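Long-range contact in diguanylate cyclase/phosphodiesterase (Caldicellulosiruptor saccharolyticus, PDB 3MTK), which probably takes part in cyclic di-GMP turnover as a phosphodiesterase, this chain being the GGDEF domain of a longer multidomain protein: residues I40-R45 and F88-K93. Residues are numbered along the deposited sequence; the frame is centred on the assembly and turned at random.
Sequences IFLEVR and FAIICK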
loop_
_atom_site.group_PDB
_atom_site.type_symbol
_atom_site.label_atom_id
_atom_site.label_comp_id
_atom_site.label_asym_id
_atom_site.label_seq_id
_atom_site.Cartn_x
_atom_site.Cartn_y
_atom_site.Cartn_z
ATOM N N ILE A 40 3.714 5.337 -0.324
ATOM C CA ILE A 40 3.673 4.360 0.755
ATOM C C ILE A 40 3.408 2.967 0.213
ATOM O O ILE A 40 2.525 2.769 -0.633
ATOM C CB ILE A 40 2.570 4.706 1.782
ATOM C CG1 ILE A 40 2.797 6.113 2.324
ATOM C CG2 ILE A 40 2.604 3.725 2.943
ATOM C CD1 ILE A 40 1.591 6.686 3.012
ATOM N N PHE A 41 4.188 2.012 0.707
ATOM C CA PHE A 41 4.076 0.614 0.319
ATOM C C PHE A 41 3.550 -0.203 1.503
ATOM O O PHE A 41 4.156 -0.216 2.576
ATOM C CB PHE A 41 5.455 0.079 -0.102
ATOM C CG PHE A 41 5.765 0.236 -1.571
ATOM C CD1 PHE A 41 4.936 0.973 -2.411
ATOM C CD2 PHE A 41 6.905 -0.348 -2.112
ATOM C CE1 PHE A 41 5.240 1.132 -3.774
ATOM C CE2 PHE A 41 7.223 -0.198 -3.477
ATOM C CZ PHE A 41 6.384 0.547 -4.309
ATOM N N LEU A 42 2.411 -0.863 1.324
ATOM C CA LEU A 42 1.862 -1.688 2.394
ATOM C C LEU A 42 1.896 -3.142 1.962
ATOM O O LEU A 42 1.414 -3.500 0.875
ATOM C CB LEU A 42 0.408 -1.336 2.725
ATOM C CG LEU A 42 -0.019 -0.004 3.319
ATOM C CD1 LEU A 42 -0.130 1.062 2.215
ATOM C CD2 LEU A 42 -1.373 -0.195 3.973
ATOM N N GLU A 43 2.441 -3.989 2.820
ATOM C CA GLU A 43 2.509 -5.404 2.502
ATOM C C GLU A 43 1.653 -6.222 3.468
ATOM O O GLU A 43 1.740 -6.064 4.687
ATOM C CB GLU A 43 3.962 -5.887 2.549
ATOM C CG GLU A 43 4.122 -7.347 2.144
ATOM C CD GLU A 43 5.569 -7.792 2.079
ATOM O OE1 GLU A 43 6.437 -6.943 1.795
ATOM O OE2 GLU A 43 5.836 -8.991 2.296
ATOM N N VAL A 44 0.814 -7.088 2.919
ATOM C CA VAL A 44 -0.033 -7.954 3.740
ATOM C C VAL A 44 0.836 -9.151 4.105
ATOM O O VAL A 44 1.267 -9.902 3.229
ATOM C CB VAL A 44 -1.258 -8.445 2.953
ATOM C CG1 VAL A 44 -2.221 -9.123 3.889
ATOM C CG2 VAL A 44 -1.930 -7.277 2.250
ATOM N N ARG A 45 1.105 -9.342 5.390
ATOM C CA ARG A 45 1.972 -10.454 5.797
ATOM C C ARG A 45 1.345 -11.849 5.766
ATOM O O ARG A 45 0.139 -12.018 5.939
ATOM C CB ARG A 45 2.539 -10.198 7.196
ATOM C CG ARG A 45 3.298 -8.880 7.351
ATOM C CD ARG A 45 4.390 -8.739 6.311
ATOM N NE ARG A 45 5.299 -9.882 6.305
ATOM C CZ ARG A 45 6.266 -10.084 7.193
ATOM N NH1 ARG A 45 6.471 -9.218 8.174
ATOM N NH2 ARG A 45 7.034 -11.162 7.105
ATOM N N PHE A 88 0.163 -3.192 -1.568
ATOM C CA PHE A 88 -0.591 -2.024 -2.015
ATOM C C PHE A 88 0.313 -0.804 -1.960
ATOM O O PHE A 88 1.336 -0.814 -1.268
ATOM C CB PHE A 88 -1.800 -1.770 -1.109
ATOM C CG PHE A 88 -2.875 -2.812 -1.206
ATOM C CD1 PHE A 88 -3.951 -2.642 -2.069
ATOM C CD2 PHE A 88 -2.849 -3.942 -0.385
ATOM C CE1 PHE A 88 -5.000 -3.580 -2.116
ATOM C CE2 PHE A 88 -3.883 -4.876 -0.424
ATOM C CZ PHE A 88 -4.966 -4.687 -1.298
ATOM N N ALA A 89 -0.080 0.243 -2.687
ATOM C CA ALA A 89 0.668 1.502 -2.729
ATOM C C ALA A 89 -0.266 2.702 -2.582
ATOM O O ALA A 89 -1.403 2.682 -3.051
ATOM C CB ALA A 89 1.441 1.612 -4.040
ATOM N N ILE A 90 0.215 3.747 -1.926
ATOM C CA ILE A 90 -0.583 4.948 -1.752
ATOM C C ILE A 90 0.228 6.191 -2.083
ATOM O O ILE A 90 1.428 6.260 -1.806
ATOM C CB ILE A 90 -1.076 5.123 -0.298
ATOM C CG1 ILE A 90 -1.833 3.879 0.177
ATOM C CG2 ILE A 90 -1.968 6.362 -0.213
ATOM C CD1 ILE A 90 -3.154 3.655 -0.515
ATOM N N ILE A 91 -0.432 7.162 -2.701
ATOM C CA ILE A 91 0.192 8.439 -3.002
ATOM C C ILE A 91 -0.593 9.342 -2.076
ATOM O O ILE A 91 -1.819 9.388 -2.167
ATOM C CB ILE A 91 -0.091 8.933 -4.423
ATOM C CG1 ILE A 91 0.398 7.917 -5.460
ATOM C CG2 ILE A 91 0.565 10.289 -4.617
ATOM C CD1 ILE A 91 1.873 7.707 -5.471
ATOM N N CYS A 92 0.079 10.048 -1.178
ATOM C CA CYS A 92 -0.652 10.925 -0.278
ATOM C C CYS A 92 0.110 12.170 0.131
ATOM O O CYS A 92 1.322 12.138 0.345
ATOM C CB CYS A 92 -1.060 10.172 0.986
ATOM S SG CYS A 92 0.298 9.923 2.125
ATOM N N LYS A 93 -0.624 13.269 0.234
ATOM C CA LYS A 93 -0.059 14.540 0.663
ATOM C C LYS A 93 -0.435 14.617 2.136
ATOM O O LYS A 93 -1.604 14.465 2.484
ATOM C CB LYS A 93 -0.694 15.694 -0.120
ATOM C CG LYS A 93 -2.219 15.674 -0.113
ATOM C CD LYS A 93 -2.810 16.823 -0.913
ATOM C CE LYS A 93 -4.322 16.864 -0.770
ATOM N NZ LYS A 93 -4.926 17.966 -1.567
#
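I40 and L42 pair with I90 and F88 as antiparallel strands at the heart of the GGDEF-domain sheet, with the non-hydrogen-bonded pair F41–A89 between them. The GGDEF signature, degenerate here as GFDRF, spans the tip of the hairpin that strand 87-93 forms with strand 79-84, and F88 is the last residue of that signature.

The hydrogen bonds are straightest between L42 and F88. L42 N donates to F88 O over 2.8 Å and F88 N returns a bond to L42 O, with N-H...O angles of 169° and 167°. F88 O also receives a CA-H...O contact from F41. One register step on, I90 N lies 2.8 Å from I40 O and I40 N 2.9 Å from I90 O.

On the face carrying I40, L42, F88 and I90, L42 CD1 crosses over to I90 CG1 at 3.9 Å; helix 97-108 meets I40 and L42 there, while helix 56-74 covers F88 and I90. Fewer side chains meet across the strands on the other face, where the F41 ring approaches A89 obliquely, CE1 lying 3.8 Å from A89 CB.

The side chains of R45 and K93 take no part; solvent is met at K93, exposed and poorly ordered, and partly at R45, while V44 and C92 stay buried. V44 offers one methyl, CG2, to the edge of the F88 ring, 4.1 Å from CE2. In C92, chi1 of 76° sets SG between the backbone N and the carbonyl carbon, 3.6 Å from I40 CD1.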